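Putative lipoprotein (Bacteroides ovatus, PDB 3OQQ) is of unknown function but is probably an extracellular, calcium-binding lipoprotein rich in antiparallel beta strands. Local coordinates at residues G39-R47 with C161-T169; K59-V67 with V101-V110. All coordinates share one frame; numbering follows the deposited sequence.

Interaction 1 (G39-R47 with C161-T169). With CA (calcium ion), chain E.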
loop_
_atom_site.group_PDB
_atom_site.type_symbol
_atom_site.label_atom_id
_atom_site.label_comp_id
_atom_site.label_asym_id
_atom_site.label_seq_id
_atom_site.Cartn_x
_atom_site.Cartn_y
_atom_site.Cartn_z
ATOM N N GLY A 39 -0.653 15.114 5.948
ATOM C CA GLY A 39 -1.320 16.288 5.401
ATOM C C GLY A 39 -2.198 17.004 6.400
ATOM O O GLY A 39 -2.615 16.404 7.400
ATOM N N ASP A 40 -2.471 18.309 6.119
ATOM C CA ASP A 40 -3.327 19.230 6.884
ATOM C C ASP A 40 -3.071 19.155 8.411
ATOM O O ASP A 40 -4.000 18.986 9.202
ATOM C CB ASP A 40 -4.821 18.980 6.536
ATOM C CG ASP A 40 -5.176 19.416 5.119
ATOM O OD1 ASP A 40 -4.679 20.480 4.680
ATOM O OD2 ASP A 40 -5.969 18.712 4.462
ATOM N N VAL A 41 -1.793 19.320 8.796
ATOM C CA VAL A 41 -1.283 19.256 10.169
ATOM C C VAL A 41 -1.302 20.619 10.822
ATOM O O VAL A 41 -0.728 21.560 10.284
ATOM C CB VAL A 41 0.170 18.703 10.151
ATOM C CG1 VAL A 41 0.732 18.527 11.557
ATOM C CG2 VAL A 41 0.242 17.403 9.367
ATOM N N LEU A 42 -1.908 20.713 12.007
ATOM C CA LEU A 42 -1.905 21.954 12.774
ATOM C C LEU A 42 -0.623 21.993 13.610
ATOM O O LEU A 42 -0.333 21.036 14.337
ATOM C CB LEU A 42 -3.170 22.044 13.654
ATOM C CG LEU A 42 -3.206 23.099 14.759
ATOM C CD1 LEU A 42 -3.202 24.512 14.190
ATOM C CD2 LEU A 42 -4.403 22.895 15.638
ATOM N N VAL A 43 0.152 23.080 13.487
ATOM C CA VAL A 43 1.382 23.253 14.262
ATOM C C VAL A 43 1.207 24.483 15.120
ATOM O O VAL A 43 1.364 25.597 14.635
ATOM C CB VAL A 43 2.686 23.322 13.412
ATOM C CG1 VAL A 43 3.923 23.371 14.309
ATOM C CG2 VAL A 43 2.784 22.155 12.435
ATOM N N LYS A 44 0.841 24.276 16.389
ATOM C CA LYS A 44 0.690 25.337 17.386
ATOM C C LYS A 44 1.940 25.246 18.253
ATOM O O LYS A 44 2.119 24.261 18.977
ATOM C CB LYS A 44 -0.622 25.184 18.180
ATOM C CG LYS A 44 -0.956 26.388 19.052
ATOM C CD LYS A 44 -1.841 26.002 20.225
ATOM C CE LYS A 44 -1.922 27.116 21.243
ATOM N NZ LYS A 44 -2.438 26.629 22.549
ATOM N N ASP A 45 2.846 26.228 18.085
ATOM C CA ASP A 45 4.168 26.349 18.716
ATOM C C ASP A 45 5.083 25.273 18.092
ATOM O O ASP A 45 5.777 25.552 17.106
ATOM C CB ASP A 45 4.113 26.278 20.267
ATOM C CG ASP A 45 2.987 27.081 20.908
ATOM O OD1 ASP A 45 2.926 28.313 20.678
ATOM O OD2 ASP A 45 2.176 26.480 21.646
ATOM N N SER A 46 5.030 24.036 18.614
ATOM C CA SER A 46 5.805 22.930 18.054
ATOM C C SER A 46 4.986 21.628 18.112
ATOM O O SER A 46 4.041 21.532 18.895
ATOM C CB SER A 46 7.158 22.785 18.749
ATOM O OG SER A 46 7.055 22.093 19.978
ATOM N N ARG A 47 5.296 20.666 17.231
ATOM C CA ARG A 47 4.563 19.402 17.193
ATOM C C ARG A 47 5.471 18.267 16.734
ATOM O O ARG A 47 6.041 18.337 15.649
ATOM C CB ARG A 47 3.329 19.509 16.291
ATOM C CG ARG A 47 2.476 18.254 16.323
ATOM C CD ARG A 47 1.165 18.472 15.628
ATOM N NE ARG A 47 0.257 17.357 15.877
ATOM C CZ ARG A 47 -0.973 17.267 15.397
ATOM N NH1 ARG A 47 -1.480 18.247 14.661
ATOM N NH2 ARG A 47 -1.711 16.203 15.657
ATOM N N CYS A 161 -10.984 12.436 11.604
ATOM C CA CYS A 161 -12.185 13.288 11.519
ATOM C C CYS A 161 -12.565 13.760 12.932
ATOM O O CYS A 161 -13.557 13.311 13.528
ATOM C CB CYS A 161 -13.343 12.574 10.827
ATOM S SG CYS A 161 -12.992 12.037 9.135
ATOM N N HIS A 162 -11.708 14.630 13.479
ATOM C CA HIS A 162 -11.810 15.198 14.812
ATOM C C HIS A 162 -12.172 16.670 14.688
ATOM O O HIS A 162 -11.733 17.325 13.738
ATOM C CB HIS A 162 -10.467 15.029 15.562
ATOM C CG HIS A 162 -9.970 13.612 15.685
ATOM N ND1 HIS A 162 -8.718 13.336 16.217
ATOM C CD2 HIS A 162 -10.575 12.436 15.371
ATOM C CE1 HIS A 162 -8.594 12.019 16.188
ATOM N NE2 HIS A 162 -9.680 11.434 15.676
ATOM N N SER A 163 -12.948 17.206 15.642
ATOM C CA SER A 163 -13.340 18.622 15.604
ATOM C C SER A 163 -12.125 19.580 15.770
ATOM O O SER A 163 -12.169 20.719 15.298
ATOM C CB SER A 163 -14.377 18.911 16.682
ATOM O OG SER A 163 -14.977 20.179 16.472
ATOM N N GLN A 164 -11.056 19.103 16.433
ATOM C CA GLN A 164 -9.838 19.857 16.724
ATOM C C GLN A 164 -8.636 18.910 16.863
ATOM O O GLN A 164 -8.758 17.822 17.447
ATOM C CB GLN A 164 -10.040 20.674 18.023
ATOM C CG GLN A 164 -8.898 21.626 18.402
ATOM C CD GLN A 164 -8.597 22.753 17.427
ATOM O OE1 GLN A 164 -9.482 23.386 16.840
ATOM N NE2 GLN A 164 -7.332 23.093 17.314
ATOM N N GLN A 165 -7.475 19.341 16.349
ATOM C CA GLN A 165 -6.238 18.569 16.436
ATOM C C GLN A 165 -5.564 18.762 17.805
ATOM O O GLN A 165 -5.887 19.713 18.520
ATOM C CB GLN A 165 -5.278 18.968 15.298
ATOM C CG GLN A 165 -5.811 18.615 13.912
ATOM C CD GLN A 165 -4.806 18.828 12.810
ATOM O OE1 GLN A 165 -3.603 18.634 12.989
ATOM N NE2 GLN A 165 -5.295 19.146 11.615
HETATM N N MSE A 166 -4.628 17.848 18.155
HETATM C CA MSE A 166 -3.795 17.841 19.372
HETATM C C MSE A 166 -4.627 17.815 20.670
HETATM O O MSE A 166 -4.525 18.717 21.511
HETATM C CB MSE A 166 -2.806 19.024 19.387
HETATM C CG MSE A 166 -1.729 18.912 18.333
HETATM SE SE MSE A 166 -0.526 20.432 18.301
HETATM C CE MSE A 166 -1.819 21.819 18.011
HETATM N N MSE A 167 -5.414 16.744 20.836
HETATM C CA MSE A 167 -6.247 16.507 22.011
HETATM C C MSE A 167 -5.609 15.421 22.885
HETATM O O MSE A 167 -4.814 14.622 22.379
HETATM C CB MSE A 167 -7.675 16.094 21.590
HETATM C CG MSE A 167 -8.397 17.126 20.715
HETATM SE SE MSE A 167 -9.101 18.704 21.666
HETATM C CE MSE A 167 -7.662 19.942 21.376
ATOM N N GLU A 168 -5.940 15.402 24.194
ATOM C CA GLU A 168 -5.461 14.387 25.140
ATOM C C GLU A 168 -6.255 13.096 24.904
ATOM O O GLU A 168 -5.671 12.031 24.713
ATOM C CB GLU A 168 -5.604 14.882 26.597
ATOM C CG GLU A 168 -4.791 16.121 26.921
ATOM C CD GLU A 168 -3.292 15.908 26.995
ATOM O OE1 GLU A 168 -2.804 15.502 28.073
ATOM O OE2 GLU A 168 -2.603 16.172 25.983
ATOM N N THR A 169 -7.599 13.227 24.899
ATOM C CA THR A 169 -8.622 12.213 24.640
ATOM C C THR A 169 -9.487 12.753 23.490
ATOM O O THR A 169 -9.698 13.965 23.412
ATOM C CB THR A 169 -9.417 11.924 25.917
HETATM CA CA CA E . -10.234 24.994 15.243
HETATM O O HOH W 1 -4.143 15.793 16.025
HETATM O O HOH W 2 -10.247 22.616 14.071
HETATM O O HOH W 3 -11.810 25.789 13.963
#

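Interaction 2 (K59-V67 with V101-V110)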
loop_
_atom_site.group_PDB
_atom_site.type_symbol
_atom_site.label_atom_id
_atom_site.label_comp_id
_atom_site.label_asym_id
_atom_site.label_seq_id
_atom_site.Cartn_x
_atom_site.Cartn_y
_atom_site.Cartn_z
ATOM N N LYS A 59 15.783 13.635 5.924
ATOM C CA LYS A 59 15.105 14.922 6.155
ATOM C C LYS A 59 13.713 14.968 5.501
ATOM O O LYS A 59 13.462 14.301 4.496
ATOM C CB LYS A 59 15.972 16.117 5.688
ATOM C CG LYS A 59 16.273 16.157 4.202
ATOM C CD LYS A 59 17.612 16.826 3.931
ATOM N N VAL A 60 12.813 15.763 6.073
ATOM C CA VAL A 60 11.478 15.931 5.502
ATOM C C VAL A 60 11.244 17.420 5.204
ATOM O O VAL A 60 11.969 18.304 5.702
ATOM C CB VAL A 60 10.324 15.284 6.319
ATOM C CG1 VAL A 60 10.418 13.769 6.276
ATOM C CG2 VAL A 60 10.293 15.788 7.754
ATOM N N TYR A 61 10.262 17.678 4.353
ATOM C CA TYR A 61 9.956 19.010 3.860
ATOM C C TYR A 61 8.543 19.397 4.189
ATOM O O TYR A 61 7.591 18.726 3.794
ATOM C CB TYR A 61 10.207 19.083 2.335
ATOM C CG TYR A 61 11.617 18.667 1.986
ATOM C CD1 TYR A 61 11.936 17.328 1.759
ATOM C CD2 TYR A 61 12.650 19.595 1.960
ATOM C CE1 TYR A 61 13.245 16.927 1.506
ATOM C CE2 TYR A 61 13.968 19.204 1.722
ATOM C CZ TYR A 61 14.257 17.869 1.484
ATOM O OH TYR A 61 15.537 17.472 1.200
HETATM N N MSE A 62 8.423 20.489 4.936
HETATM C CA MSE A 62 7.134 21.032 5.340
HETATM C C MSE A 62 6.766 22.169 4.397
HETATM O O MSE A 62 7.488 23.171 4.331
HETATM C CB MSE A 62 7.208 21.521 6.802
HETATM C CG MSE A 62 5.879 22.040 7.349
HETATM SE SE MSE A 62 6.066 22.867 9.102
HETATM C CE MSE A 62 6.800 24.494 8.547
ATOM N N LYS A 63 5.672 21.990 3.637
ATOM C CA LYS A 63 5.169 23.051 2.766
ATOM C C LYS A 63 4.129 23.828 3.561
ATOM O O LYS A 63 3.281 23.222 4.241
ATOM C CB LYS A 63 4.611 22.523 1.437
ATOM C CG LYS A 63 5.716 21.908 0.567
ATOM C CD LYS A 63 5.672 22.293 -0.905
ATOM C CE LYS A 63 6.769 21.552 -1.641
ATOM N NZ LYS A 63 7.651 22.439 -2.442
ATOM N N TYR A 64 4.227 25.165 3.526
ATOM C CA TYR A 64 3.295 25.984 4.281
ATOM C C TYR A 64 2.912 27.265 3.528
ATOM O O TYR A 64 3.674 27.759 2.694
ATOM C CB TYR A 64 3.895 26.329 5.663
ATOM C CG TYR A 64 5.079 27.288 5.636
ATOM C CD1 TYR A 64 6.384 26.813 5.544
ATOM C CD2 TYR A 64 4.895 28.661 5.808
ATOM C CE1 TYR A 64 7.474 27.682 5.578
ATOM C CE2 TYR A 64 5.977 29.538 5.845
ATOM C CZ TYR A 64 7.264 29.042 5.737
ATOM O OH TYR A 64 8.334 29.897 5.774
ATOM N N ASN A 65 1.740 27.816 3.879
ATOM C CA ASN A 65 1.204 29.057 3.344
ATOM C C ASN A 65 1.805 30.210 4.083
ATOM O O ASN A 65 1.816 30.219 5.320
ATOM C CB ASN A 65 -0.331 29.081 3.474
ATOM C CG ASN A 65 -0.985 27.961 2.721
ATOM O OD1 ASN A 65 -0.661 27.711 1.571
ATOM N ND2 ASN A 65 -1.879 27.227 3.356
ATOM N N THR A 66 2.313 31.189 3.333
ATOM C CA THR A 66 2.914 32.371 3.912
ATOM C C THR A 66 1.881 33.445 4.092
ATOM O O THR A 66 0.815 33.405 3.474
ATOM C CB THR A 66 4.074 32.902 3.051
ATOM O OG1 THR A 66 3.554 33.444 1.832
ATOM C CG2 THR A 66 5.200 31.864 2.815
ATOM N N VAL A 67 2.238 34.435 4.909
ATOM C CA VAL A 67 1.414 35.590 5.237
ATOM C C VAL A 67 1.160 36.450 3.961
ATOM O O VAL A 67 0.232 37.252 3.946
ATOM C CB VAL A 67 2.077 36.384 6.402
ATOM C CG1 VAL A 67 3.316 37.169 5.952
ATOM C CG2 VAL A 67 1.075 37.278 7.123
ATOM N N VAL A 101 9.820 13.686 13.801
ATOM C CA VAL A 101 10.079 15.052 13.356
ATOM C C VAL A 101 9.405 15.993 14.334
ATOM O O VAL A 101 8.341 15.670 14.853
ATOM C CB VAL A 101 9.617 15.274 11.881
ATOM C CG1 VAL A 101 8.093 15.308 11.745
ATOM C CG2 VAL A 101 10.240 16.518 11.274
ATOM N N THR A 102 10.038 17.127 14.611
ATOM C CA THR A 102 9.458 18.158 15.460
ATOM C C THR A 102 9.242 19.353 14.558
ATOM O O THR A 102 10.192 19.967 14.090
ATOM C CB THR A 102 10.304 18.425 16.700
ATOM O OG1 THR A 102 10.295 17.226 17.475
ATOM C CG2 THR A 102 9.748 19.573 17.549
ATOM N N LEU A 103 7.980 19.611 14.235
ATOM C CA LEU A 103 7.622 20.718 13.365
ATOM C C LEU A 103 7.527 22.017 14.170
ATOM O O LEU A 103 7.172 22.010 15.354
ATOM C CB LEU A 103 6.287 20.425 12.660
ATOM C CG LEU A 103 6.202 19.160 11.791
ATOM C CD1 LEU A 103 4.783 18.959 11.312
ATOM C CD2 LEU A 103 7.186 19.208 10.597
ATOM N N ALA A 104 7.826 23.127 13.506
ATOM C CA ALA A 104 7.722 24.479 14.051
ATOM C C ALA A 104 7.374 25.398 12.912
ATOM O O ALA A 104 7.856 25.211 11.783
ATOM C CB ALA A 104 9.025 24.906 14.730
ATOM N N LEU A 105 6.493 26.344 13.186
ATOM C CA LEU A 105 6.025 27.309 12.200
ATOM C C LEU A 105 6.952 28.532 12.093
ATOM O O LEU A 105 7.088 29.288 13.068
ATOM C CB LEU A 105 4.606 27.759 12.579
ATOM C CG LEU A 105 3.483 27.620 11.583
ATOM C CD1 LEU A 105 3.437 26.233 10.957
ATOM C CD2 LEU A 105 2.175 27.929 12.245
ATOM N N PRO A 106 7.542 28.788 10.884
ATOM C CA PRO A 106 8.355 30.005 10.694
ATOM C C PRO A 106 7.508 31.256 10.926
ATOM O O PRO A 106 6.281 31.178 10.875
ATOM C CB PRO A 106 8.808 29.888 9.230
ATOM C CG PRO A 106 8.732 28.432 8.936
ATOM C CD PRO A 106 7.481 28.010 9.631
ATOM N N GLU A 107 8.146 32.392 11.200
ATOM C CA GLU A 107 7.447 33.641 11.521
ATOM C C GLU A 107 6.645 34.238 10.343
ATOM O O GLU A 107 5.755 35.053 10.584
ATOM C CB GLU A 107 8.436 34.690 12.056
ATOM C CG GLU A 107 8.911 34.439 13.485
ATOM C CD GLU A 107 7.870 34.353 14.589
ATOM O OE1 GLU A 107 6.812 35.019 14.484
ATOM O OE2 GLU A 107 8.125 33.628 15.577
ATOM N N ASP A 108 6.963 33.857 9.096
ATOM C CA ASP A 108 6.244 34.336 7.919
ATOM C C ASP A 108 5.077 33.384 7.518
ATOM O O ASP A 108 4.483 33.556 6.457
ATOM C CB ASP A 108 7.226 34.519 6.745
ATOM C CG ASP A 108 7.875 33.248 6.232
ATOM O OD1 ASP A 108 7.771 32.203 6.908
ATOM O OD2 ASP A 108 8.427 33.281 5.142
ATOM N N ALA A 109 4.749 32.391 8.362
ATOM C CA ALA A 109 3.682 31.442 8.068
ATOM C C ALA A 109 2.316 31.997 8.428
ATOM O O ALA A 109 2.221 32.907 9.274
ATOM C CB ALA A 109 3.914 30.153 8.830
ATOM N N VAL A 110 1.242 31.416 7.820
ATOM C CA VAL A 110 -0.130 31.745 8.227
ATOM C C VAL A 110 -0.265 31.198 9.664
ATOM O O VAL A 110 -0.066 29.994 9.889
ATOM C CB VAL A 110 -1.259 31.227 7.287
ATOM C CG1 VAL A 110 -2.641 31.482 7.922
ATOM C CG2 VAL A 110 -1.174 31.895 5.918
#

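Interaction 1 (G39-R47 with C161-T169)
Gln165 reaches into the bend of 39-47 and uses both ends of its amide there. Its NE2 donates to Asp40 O at 2.7 Å, close to the plane of that carbonyl, while its OE1 accepts from Leu42 N and, at 2.7 Å, from Arg47 NH1. The two donors take different approaches: Arg47 NH1 lies in the carbonyl plane, Leu42 N above it. A glutamine suits this buried place because it can donate and accept at once without bringing a charge; NE2 also bonds Gly119 O, and together these bonds fix which way round the amide sits. Met166, a selenomethionine, lays its CG over the centre of one guanidinium face, with Met166 CG 3.4 Å from Arg47 CZ. The bend at the last torsion of Met166 (chi3 -57°) then brings its CE against Leu42 CD2 and Lys44 CB. Further out, Arg47 NH1 also bonds Leu42 O at 3.0 Å, which closes the bend on itself, and a water joins Arg47 NH2 to Met166 N. Next to Gln165, Gln164 OE1 binds a calcium ion at 2.4 Å, with Asn114 and Asp117 as further ligands. The contact thus ties the corner between strands 36-41 and 46-54 to the loop joining strands 150-161 and 173-184.

Interaction 2 (K59-V67 with V101-V110)
Val60, Met62 (a selenomethionine) and Tyr64 form a row on one face of strand 59-65 that packs against 101-110. Strands 59-65 and 96-104 both pair with strand 71-80, and the curl of this antiparallel beta structure turns their side chains toward each other across a hydrophobic core. The axes of strands 59-65 and 101-104 pass 9.3 Å apart at 26°, too far for backbone pairing, so side chains fill the interval. At one end Val60 CG2 meets Val101 CG2 at 3.6 Å; compact branched valines suit the place, with Phe76 and Leu37 close by. In the middle Met62 sets SE beside Leu103 CD2. Its chain runs straight out from the strand before Met62 turns at chi3 (77°), which carries Met62 CE up to Pro106 CD, 3.7 Å away. A long, flexible, apolar side chain can follow such an uneven surface.

Toward the far end Pro106 CD lies over one face of the Tyr64 ring, offset toward its rim, in a CH-pi contact 4.2 Å from the ring centroid. Ala109 CB approaches Tyr64 CD2 obliquely at 3.5 Å, a methyl small enough to let the ring come close.

Beyond this apolar patch the chains converge. The type I turn from Pro106 to Ala109 is closed by Ala109 N bonding to Pro106 O, and a single beta bridge pairs Thr66 with Ala109. Its two backbone bonds are Val110 N to Asn65 O at 2.8 Å and Val67 N to Asp108 O at 2.9 Å. Tyrosine suits the polar edge because its ring packs on apolar groups while its hydroxyl reaches past them. The Asp108 carboxylate, turned 62° from the ring plane, accepts a hydrogen bond from that hydroxyl: Tyr64 OH donates to the syn lone pair of Asp108 OD1 at 2.6 Å.

In the fold
The two interactions, with centres about 15 Å apart, meet where strands 46-54 and 96-104 run antiparallel: Arg47 O lies 2.7 Å from Leu103 N, a probable hydrogen bond. This backbone link joins one residue of each contact: Arg47, whose guanidinium meets Gln165, and Leu103, whose side chain lies beside Met62. Val43, on the bend of interaction 1, also packs its O against Leu105 CD2 of interaction 2 at 3.4 Å. Calcium belongs directly to interaction 1 through Gln164, whereas in interaction 2 the side chain of Val110 stays about 12 Å from the ion. Both contacts involve segments of the DUF4841 region, whose function is unknown.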